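Local coordinates for protein tumor necrosis factor receptor superfamily member 11B (PDB 3URF) that acts as a decoy receptor for the cytokine RANKL, neutralising its drive to form osteoclasts, through a segment made of four cysteine-rich repeats, at residues 5-13 / 21-32; 122-130 / 137-145. All blocks are in the same frame, centred on the assembly; numbering follows the deposited sequence.

Contact 1 of 2, residues 5-13 / 21-32; sequences PKYLHYDEE and DKCPPGTYLKQH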
loop_
_atom_site.group_PDB
_atom_site.type_symbol
_atom_site.label_atom_id
_atom_site.label_comp_id
_atom_site.label_asym_id
_atom_site.label_seq_id
_atom_site.Cartn_x
_atom_site.Cartn_y
_atom_site.Cartn_z
ATOM N N PRO B 5 44.015 -25.095 14.657
ATOM C CA PRO B 5 44.435 -25.618 13.353
ATOM C C PRO B 5 43.834 -24.766 12.258
ATOM O O PRO B 5 43.666 -23.565 12.460
ATOM C CB PRO B 5 43.796 -27.009 13.316
ATOM C CG PRO B 5 43.611 -27.375 14.753
ATOM C CD PRO B 5 43.269 -26.095 15.439
ATOM N N LYS B 6 43.522 -25.373 11.117
ATOM C CA LYS B 6 42.632 -24.740 10.163
ATOM C C LYS B 6 41.297 -24.580 10.882
ATOM O O LYS B 6 40.465 -23.752 10.510
ATOM C CB LYS B 6 42.473 -25.609 8.920
ATOM C CG LYS B 6 43.784 -26.008 8.301
ATOM C CD LYS B 6 43.726 -27.431 7.758
ATOM C CE LYS B 6 43.622 -28.462 8.882
ATOM N NZ LYS B 6 43.665 -29.858 8.351
ATOM N N TYR B 7 41.117 -25.379 11.929
ATOM C CA TYR B 7 39.949 -25.312 12.802
ATOM C C TYR B 7 38.952 -26.402 12.468
ATOM O O TYR B 7 38.537 -26.557 11.317
ATOM C CB TYR B 7 39.292 -23.925 12.804
ATOM C CG TYR B 7 39.489 -23.161 14.106
ATOM C CD1 TYR B 7 38.422 -22.512 14.728
ATOM C CD2 TYR B 7 40.738 -23.105 14.723
ATOM C CE1 TYR B 7 38.599 -21.813 15.929
ATOM C CE2 TYR B 7 40.923 -22.411 15.924
ATOM C CZ TYR B 7 39.851 -21.767 16.521
ATOM O OH TYR B 7 40.034 -21.081 17.708
ATOM N N LEU B 8 38.588 -27.160 13.497
ATOM C CA LEU B 8 37.778 -28.361 13.340
ATOM C C LEU B 8 36.434 -28.266 14.074
ATOM O O LEU B 8 36.167 -27.298 14.785
ATOM C CB LEU B 8 38.571 -29.602 13.789
ATOM C CG LEU B 8 39.845 -29.941 12.992
ATOM C CD1 LEU B 8 41.062 -29.200 13.525
ATOM C CD2 LEU B 8 40.122 -31.444 12.960
ATOM N N HIS B 9 35.582 -29.267 13.878
ATOM C CA HIS B 9 34.284 -29.307 14.539
ATOM C C HIS B 9 33.734 -30.736 14.561
ATOM O O HIS B 9 34.183 -31.593 13.796
ATOM C CB HIS B 9 33.297 -28.335 13.873
ATOM C CG HIS B 9 32.855 -28.753 12.500
ATOM N ND1 HIS B 9 33.742 -29.075 11.494
ATOM C CD2 HIS B 9 31.618 -28.892 11.967
ATOM C CE1 HIS B 9 33.071 -29.400 10.402
ATOM N NE2 HIS B 9 31.779 -29.295 10.662
ATOM N N TYR B 10 32.775 -30.988 15.448
ATOM C CA TYR B 10 32.175 -32.310 15.582
ATOM C C TYR B 10 31.281 -32.624 14.396
ATOM O O TYR B 10 30.672 -31.728 13.813
ATOM C CB TYR B 10 31.289 -32.353 16.817
ATOM C CG TYR B 10 29.852 -31.990 16.496
ATOM C CD1 TYR B 10 29.445 -30.661 16.443
ATOM C CD2 TYR B 10 28.907 -32.980 16.222
ATOM C CE1 TYR B 10 28.135 -30.328 16.144
ATOM C CE2 TYR B 10 27.595 -32.657 15.920
ATOM C CZ TYR B 10 27.215 -31.331 15.883
ATOM O OH TYR B 10 25.912 -31.003 15.587
ATOM N N ASP B 11 31.157 -33.900 14.063
ATOM C CA ASP B 11 30.141 -34.285 13.099
ATOM C C ASP B 11 29.287 -35.431 13.619
ATOM O O ASP B 11 28.060 -35.331 13.667
ATOM C CB ASP B 11 30.756 -34.655 11.756
ATOM C CG ASP B 11 29.720 -34.740 10.658
ATOM O OD1 ASP B 11 28.723 -33.994 10.746
ATOM O OD2 ASP B 11 29.893 -35.549 9.720
ATOM N N GLU B 12 29.946 -36.515 14.007
ATOM C CA GLU B 12 29.250 -37.699 14.495
ATOM C C GLU B 12 28.625 -38.512 13.359
ATOM O O GLU B 12 27.406 -38.535 13.184
ATOM C CB GLU B 12 28.187 -37.324 15.525
ATOM C CG GLU B 12 27.702 -38.503 16.339
ATOM C CD GLU B 12 26.195 -38.578 16.406
ATOM O OE1 GLU B 12 25.534 -37.622 15.934
ATOM O OE2 GLU B 12 25.678 -39.595 16.923
ATOM N N GLU B 13 29.481 -39.170 12.584
ATOM C CA GLU B 13 29.043 -40.110 11.562
ATOM C C GLU B 13 28.419 -41.326 12.267
ATOM O O GLU B 13 28.267 -41.315 13.490
ATOM C CB GLU B 13 30.237 -40.481 10.668
ATOM C CG GLU B 13 30.048 -41.675 9.756
ATOM C CD GLU B 13 31.010 -42.801 10.099
ATOM O OE1 GLU B 13 32.237 -42.561 10.059
ATOM O OE2 GLU B 13 30.545 -43.915 10.427
ATOM N N ASP B 21 37.186 -30.552 9.503
ATOM C CA ASP B 21 37.628 -29.195 9.253
ATOM C C ASP B 21 36.452 -28.295 8.939
ATOM O O ASP B 21 35.432 -28.742 8.407
ATOM C CB ASP B 21 38.610 -29.167 8.095
ATOM C CG ASP B 21 40.030 -29.355 8.549
ATOM O OD1 ASP B 21 40.274 -29.254 9.774
ATOM O OD2 ASP B 21 40.900 -29.586 7.683
ATOM N N LYS B 22 36.597 -27.020 9.278
ATOM C CA LYS B 22 35.601 -26.021 8.920
ATOM C C LYS B 22 35.875 -25.497 7.514
ATOM O O LYS B 22 36.975 -25.662 6.978
ATOM C CB LYS B 22 35.598 -24.871 9.927
ATOM C CG LYS B 22 34.700 -25.107 11.129
ATOM C CD LYS B 22 34.718 -23.912 12.058
ATOM C CE LYS B 22 33.391 -23.757 12.777
ATOM N NZ LYS B 22 33.229 -22.396 13.368
ATOM N N CYS B 23 34.869 -24.877 6.909
ATOM C CA CYS B 23 35.039 -24.335 5.575
ATOM C C CYS B 23 35.484 -22.891 5.648
ATOM O O CYS B 23 34.932 -22.080 6.402
ATOM C CB CYS B 23 33.761 -24.484 4.752
ATOM S SG CYS B 23 33.429 -26.181 4.189
ATOM N N PRO B 24 36.502 -22.566 4.858
ATOM C CA PRO B 24 37.089 -21.228 4.780
ATOM C C PRO B 24 36.128 -20.195 4.190
ATOM O O PRO B 24 35.223 -20.528 3.401
ATOM C CB PRO B 24 38.265 -21.408 3.815
ATOM C CG PRO B 24 38.369 -22.888 3.544
ATOM C CD PRO B 24 37.046 -23.483 3.845
ATOM N N PRO B 25 36.336 -18.929 4.566
ATOM C CA PRO B 25 35.630 -17.831 3.911
ATOM C C PRO B 25 35.839 -18.001 2.413
ATOM O O PRO B 25 36.954 -18.297 1.998
ATOM C CB PRO B 25 36.385 -16.595 4.399
ATOM C CG PRO B 25 37.032 -17.016 5.684
ATOM C CD PRO B 25 37.361 -18.460 5.512
ATOM N N GLY B 26 34.786 -17.847 1.619
ATOM C CA GLY B 26 34.906 -17.962 0.181
ATOM C C GLY B 26 34.338 -19.259 -0.353
ATOM O O GLY B 26 34.265 -19.479 -1.568
ATOM N N THR B 27 33.933 -20.125 0.564
ATOM C CA THR B 27 33.416 -21.432 0.200
ATOM C C THR B 27 32.141 -21.767 0.971
ATOM O O THR B 27 31.813 -21.112 1.968
ATOM C CB THR B 27 34.461 -22.542 0.486
ATOM O OG1 THR B 27 34.473 -22.854 1.885
ATOM C CG2 THR B 27 35.845 -22.104 0.047
ATOM N N TYR B 28 31.420 -22.779 0.492
ATOM C CA TYR B 28 30.355 -23.396 1.266
ATOM C C TYR B 28 30.721 -24.856 1.533
ATOM O O TYR B 28 31.712 -25.363 0.997
ATOM C CB TYR B 28 29.001 -23.281 0.564
ATOM C CG TYR B 28 28.821 -24.147 -0.672
ATOM C CD1 TYR B 28 29.287 -23.732 -1.923
ATOM C CD2 TYR B 28 28.152 -25.363 -0.593
ATOM C CE1 TYR B 28 29.111 -24.517 -3.050
ATOM C CE2 TYR B 28 27.973 -26.158 -1.712
ATOM C CZ TYR B 28 28.455 -25.736 -2.934
ATOM O OH TYR B 28 28.272 -26.542 -4.036
ATOM N N LEU B 29 29.932 -25.532 2.363
ATOM C CA LEU B 29 30.221 -26.916 2.708
ATOM C C LEU B 29 29.455 -27.912 1.850
ATOM O O LEU B 29 28.221 -27.940 1.870
ATOM C CB LEU B 29 29.907 -27.174 4.173
ATOM C CG LEU B 29 30.193 -28.603 4.640
ATOM C CD1 LEU B 29 30.494 -28.607 6.120
ATOM C CD2 LEU B 29 29.046 -29.566 4.312
ATOM N N LYS B 30 30.182 -28.749 1.118
ATOM C CA LYS B 30 29.530 -29.766 0.301
ATOM C C LYS B 30 29.417 -31.132 0.988
ATOM O O LYS B 30 28.354 -31.753 0.948
ATOM C CB LYS B 30 30.186 -29.891 -1.077
ATOM C CG LYS B 30 29.429 -30.834 -2.005
ATOM C CD LYS B 30 27.933 -30.498 -2.028
ATOM C CE LYS B 30 27.059 -31.732 -2.288
ATOM N NZ LYS B 30 26.843 -32.594 -1.078
ATOM N N GLN B 31 30.492 -31.601 1.619
ATOM C CA GLN B 31 30.444 -32.897 2.298
ATOM C C GLN B 31 31.205 -32.909 3.616
ATOM O O GLN B 31 32.361 -32.487 3.680
ATOM C CB GLN B 31 30.974 -34.010 1.390
ATOM C CG GLN B 31 30.081 -35.246 1.340
ATOM C CD GLN B 31 28.822 -35.016 0.515
ATOM O OE1 GLN B 31 28.856 -35.051 -0.720
ATOM N NE2 GLN B 31 27.708 -34.768 1.194
ATOM N N HIS B 32 30.545 -33.410 4.657
ATOM C CA HIS B 32 31.155 -33.546 5.979
ATOM C C HIS B 32 32.259 -34.580 5.975
ATOM O O HIS B 32 32.158 -35.604 5.301
ATOM C CB HIS B 32 30.107 -33.947 7.017
ATOM C CG HIS B 32 29.287 -32.799 7.517
ATOM N ND1 HIS B 32 29.659 -32.035 8.604
ATOM C CD2 HIS B 32 28.115 -32.281 7.078
ATOM C CE1 HIS B 32 28.751 -31.098 8.814
ATOM N NE2 HIS B 32 27.803 -31.226 7.902
#

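Contact 2 of 2, residues 122-130 / 137-145; sequences KRCPDGFFS and APCRKHTNC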
loop_
_atom_site.group_PDB
_atom_site.type_symbol
_atom_site.label_atom_id
_atom_site.label_comp_id
_atom_site.label_asym_id
_atom_site.label_seq_id
_atom_site.Cartn_x
_atom_site.Cartn_y
_atom_site.Cartn_z
ATOM N N LYS B 122 26.375 20.833 19.510
ATOM C CA LYS B 122 26.088 21.215 20.897
ATOM C C LYS B 122 26.397 22.692 21.091
ATOM O O LYS B 122 26.882 23.355 20.179
ATOM C CB LYS B 122 26.914 20.384 21.885
ATOM C CG LYS B 122 26.096 19.436 22.754
ATOM C CD LYS B 122 26.175 19.805 24.241
ATOM C CE LYS B 122 25.197 18.979 25.094
ATOM N NZ LYS B 122 25.125 19.430 26.521
ATOM N N ARG B 123 26.120 23.214 22.278
ATOM C CA ARG B 123 26.437 24.608 22.548
ATOM C C ARG B 123 27.840 24.759 23.107
ATOM O O ARG B 123 28.299 23.923 23.884
ATOM C CB ARG B 123 25.431 25.223 23.511
ATOM C CG ARG B 123 24.136 25.590 22.851
ATOM C CD ARG B 123 23.769 27.027 23.140
ATOM N NE ARG B 123 22.473 27.355 22.561
ATOM C CZ ARG B 123 21.773 28.441 22.875
ATOM N NH1 ARG B 123 22.252 29.298 23.773
ATOM N NH2 ARG B 123 20.596 28.668 22.300
ATOM N N CYS B 124 28.518 25.827 22.701
ATOM C CA CYS B 124 29.848 26.121 23.222
ATOM C C CYS B 124 29.784 26.586 24.682
ATOM O O CYS B 124 29.312 27.689 24.967
ATOM C CB CYS B 124 30.554 27.163 22.343
ATOM S SG CYS B 124 31.134 26.532 20.739
ATOM N N PRO B 125 30.262 25.737 25.610
ATOM C CA PRO B 125 30.261 26.046 27.048
ATOM C C PRO B 125 30.887 27.409 27.371
ATOM O O PRO B 125 31.454 28.082 26.501
ATOM C CB PRO B 125 31.118 24.923 27.646
ATOM C CG PRO B 125 30.956 23.784 26.693
ATOM C CD PRO B 125 30.858 24.416 25.330
ATOM N N ASP B 126 30.774 27.823 28.626
ATOM C CA ASP B 126 31.427 29.049 29.029
ATOM C C ASP B 126 32.911 28.889 28.739
ATOM O O ASP B 126 33.515 27.878 29.105
ATOM C CB ASP B 126 31.171 29.351 30.505
ATOM C CG ASP B 126 29.855 30.077 30.729
ATOM O OD1 ASP B 126 29.807 31.302 30.471
ATOM O OD2 ASP B 126 28.872 29.428 31.158
ATOM N N GLY B 127 33.484 29.867 28.045
ATOM C CA GLY B 127 34.901 29.849 27.736
ATOM C C GLY B 127 35.260 29.193 26.413
ATOM O O GLY B 127 36.431 28.900 26.166
ATOM N N PHE B 128 34.260 28.959 25.565
ATOM C CA PHE B 128 34.486 28.394 24.234
ATOM C C PHE B 128 33.731 29.179 23.178
ATOM O O PHE B 128 33.006 30.122 23.489
ATOM C CB PHE B 128 34.049 26.935 24.180
ATOM C CG PHE B 128 34.930 26.013 24.959
ATOM C CD1 PHE B 128 35.958 25.330 24.334
ATOM C CD2 PHE B 128 34.737 25.833 26.321
ATOM C CE1 PHE B 128 36.780 24.475 25.051
ATOM C CE2 PHE B 128 35.555 24.983 27.045
ATOM C CZ PHE B 128 36.580 24.304 26.409
ATOM N N PHE B 129 33.892 28.777 21.924
ATOM C CA PHE B 129 33.264 29.501 20.833
ATOM C C PHE B 129 33.445 28.784 19.488
ATOM O O PHE B 129 34.224 27.823 19.381
ATOM C CB PHE B 129 33.856 30.914 20.752
ATOM C CG PHE B 129 35.193 30.966 20.074
ATOM C CD1 PHE B 129 35.315 31.472 18.784
ATOM C CD2 PHE B 129 36.330 30.485 20.715
ATOM C CE1 PHE B 129 36.548 31.512 18.151
ATOM C CE2 PHE B 129 37.574 30.520 20.088
ATOM C CZ PHE B 129 37.681 31.032 18.805
ATOM N N SER B 130 32.696 29.253 18.486
ATOM C CA SER B 130 32.967 28.981 17.071
ATOM C C SER B 130 32.446 30.132 16.206
ATOM O O SER B 130 31.284 30.519 16.324
ATOM C CB SER B 130 32.355 27.645 16.623
ATOM O OG SER B 130 31.370 27.215 17.542
ATOM N N ALA B 137 33.786 21.418 12.237
ATOM C CA ALA B 137 34.598 22.146 13.208
ATOM C C ALA B 137 34.061 22.105 14.640
ATOM O O ALA B 137 32.888 22.405 14.874
ATOM C CB ALA B 137 34.769 23.580 12.754
ATOM N N PRO B 138 34.935 21.749 15.603
ATOM C CA PRO B 138 34.625 21.663 17.038
ATOM C C PRO B 138 34.568 23.036 17.704
ATOM O O PRO B 138 34.920 24.042 17.080
ATOM C CB PRO B 138 35.820 20.885 17.615
ATOM C CG PRO B 138 36.625 20.405 16.424
ATOM C CD PRO B 138 36.332 21.376 15.328
ATOM N N CYS B 139 34.121 23.068 18.958
ATOM C CA CYS B 139 34.235 24.265 19.791
ATOM C C CYS B 139 35.684 24.449 20.208
ATOM O O CYS B 139 36.259 23.582 20.873
ATOM C CB CYS B 139 33.356 24.153 21.041
ATOM S SG CYS B 139 31.585 24.535 20.794
ATOM N N ARG B 140 36.277 25.566 19.794
ATOM C CA ARG B 140 37.632 25.927 20.210
ATOM C C ARG B 140 37.559 26.837 21.443
ATOM O O ARG B 140 36.643 27.654 21.572
ATOM C CB ARG B 140 38.395 26.603 19.057
ATOM C CG ARG B 140 38.875 25.628 17.971
ATOM C CD ARG B 140 38.752 26.203 16.551
ATOM N NE ARG B 140 38.952 25.177 15.523
ATOM C CZ ARG B 140 38.625 25.325 14.240
ATOM N NH1 ARG B 140 38.076 26.460 13.816
ATOM N NH2 ARG B 140 38.839 24.338 13.375
ATOM N N LYS B 141 38.502 26.691 22.363
ATOM C CA LYS B 141 38.417 27.472 23.590
ATOM C C LYS B 141 39.010 28.874 23.443
ATOM O O LYS B 141 39.917 29.091 22.641
ATOM C CB LYS B 141 39.037 26.717 24.763
ATOM C CG LYS B 141 40.397 27.191 25.181
ATOM C CD LYS B 141 40.809 26.510 26.478
ATOM C CE LYS B 141 39.785 26.739 27.585
ATOM N NZ LYS B 141 40.198 26.113 28.877
ATOM N N HIS B 142 38.474 29.827 24.201
ATOM C CA HIS B 142 38.948 31.202 24.124
ATOM C C HIS B 142 40.459 31.183 24.207
ATOM O O HIS B 142 41.027 30.587 25.118
ATOM C CB HIS B 142 38.379 32.054 25.265
ATOM C CG HIS B 142 36.908 32.301 25.165
ATOM N ND1 HIS B 142 36.259 32.469 23.959
ATOM C CD2 HIS B 142 35.955 32.406 26.121
ATOM C CE1 HIS B 142 34.971 32.661 24.178
ATOM N NE2 HIS B 142 34.760 32.626 25.482
ATOM N N THR B 143 41.120 31.814 23.250
ATOM C CA THR B 143 42.561 31.940 23.352
ATOM C C THR B 143 42.913 32.789 24.589
ATOM O O THR B 143 42.388 33.892 24.776
ATOM C CB THR B 143 43.165 32.532 22.065
ATOM O OG1 THR B 143 44.468 33.061 22.346
ATOM C CG2 THR B 143 42.293 33.636 21.537
ATOM N N ASN B 144 43.775 32.262 25.455
ATOM C CA ASN B 144 44.149 33.012 26.649
ATOM C C ASN B 144 45.218 34.063 26.370
ATOM O O ASN B 144 46.409 33.831 26.584
ATOM C CB ASN B 144 44.580 32.098 27.797
ATOM C CG ASN B 144 44.895 32.877 29.070
ATOM O OD1 ASN B 144 45.995 32.783 29.615
ATOM N ND2 ASN B 144 43.930 33.668 29.534
ATOM N N CYS B 145 44.778 35.215 25.873
ATOM C CA CYS B 145 45.667 36.338 25.651
ATOM C C CYS B 145 46.344 36.606 26.965
ATOM O O CYS B 145 47.582 36.688 27.044
ATOM C CB CYS B 145 44.858 37.565 25.252
ATOM S SG CYS B 145 44.096 37.448 23.623
HETATM O O HOH W 1 32.198 32.288 27.147
#

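Contact 1 of 2, residues 5-13 / 21-32
A surface contact at the N-terminal end of the first TNFR cysteine-rich repeat, it sets strand 8-10 against Asp21, the end of its antiparallel partner strand 19-21, and against the chain that runs on through Cys23 into strand 27-31. Leu8 and Asp21 form an antiparallel non-hydrogen-bonded pair, their CA atoms 4.2 Å apart, and just beyond it Lys22 N donates to Tyr7 O at 2.9 Å. Beside this pair is a salt bridge: Lys6, its chain bent at chi2 (143°) and chi3, brings NZ to the syn lone pair of Asp21 OD2 at 2.9 Å. The other carboxylate oxygen, Asp21 OD1, rests on Leu8 CG. Whereas Leu8 points away from residues 21-32, His9 points toward them and holds its CG between the backbone N and the carbonyl carbon (chi1 70°), which turns the ring toward the backbone of Cys20 and Asp21; ND1 is hydrogen-bonded to Cys20 O, and CE1 comes edge-on to Asp21 O at 3.2 Å. His9 also meets the His32 ring rim to rim, centroids 5.9 Å apart. Asp11 lays its carboxylate nearly parallel to one face of His32, while Leu29 CD1 approaches the opposite face. There Asp11 OD1 sits 3.0 Å from His32 ND1, above the ring rather than in line with an N-H.

Contact 2 of 2, residues 122-130 / 137-145
Phe129 and Arg140 exchange two backbone hydrogen bonds, Phe129 N to Arg140 O at 3.0 Å and Arg140 N to Phe129 O at 3.1 Å, as the hydrogen-bonded pair of a short antiparallel hairpin that opens the fourth TNFR cysteine-rich repeat. A third bond, His142 N to Gly127 O, is straighter (171° at the hydrogen), although its donor stands above the carbonyl plane. The Cys124-Cys139 disulfide, SG atoms 2.0 Å apart, ties the loop ahead of strand 128-129 to the residue just before strand 140-141. Gly127 belongs to the type II turn from Pro125 to Phe128, closed by Phe128 N to Pro125 O. The His142 imidazole lies with one face over the turn, against Gly127 C and Phe128 N, and a water in its plane joins NE2 to Gly127 N. An alanine in place of His142 would probably leave Gly127 N without this water bridge and open a gap over the turn. The Phe129 ring is nearly parallel to the imidazole but slid aside, centroids 5.8 Å apart. With chi1 at 79°, Phe129 turns its ring toward the partner strand, where its edge, at CE2, meets Lys141 O at 3.7 Å.

In the fold
Contact 1 lies in the first cysteine-rich repeat and contact 2 in the fourth, in series along the chain and on opposite sides of its centre. Their centres are 57 Å apart and their nearest atoms about 39 Å, so they do not touch; the second and third repeats separate them along the elongated receptor. Both are surface contacts built on short antiparallel pairing, and a disulfide lies in each: Cys23-Cys41 leads from residues 21-32 to strand 40-43, whereas Cys124-Cys139 joins the two segments of contact 2 directly. No other chain of the assembly touches either contact. The N-acetylglucosamine at Asn157, an established glycosylation site, sits about 8 Å from the side chain of Arg123 in contact 2; it is a surface modification, not a pocket ligand.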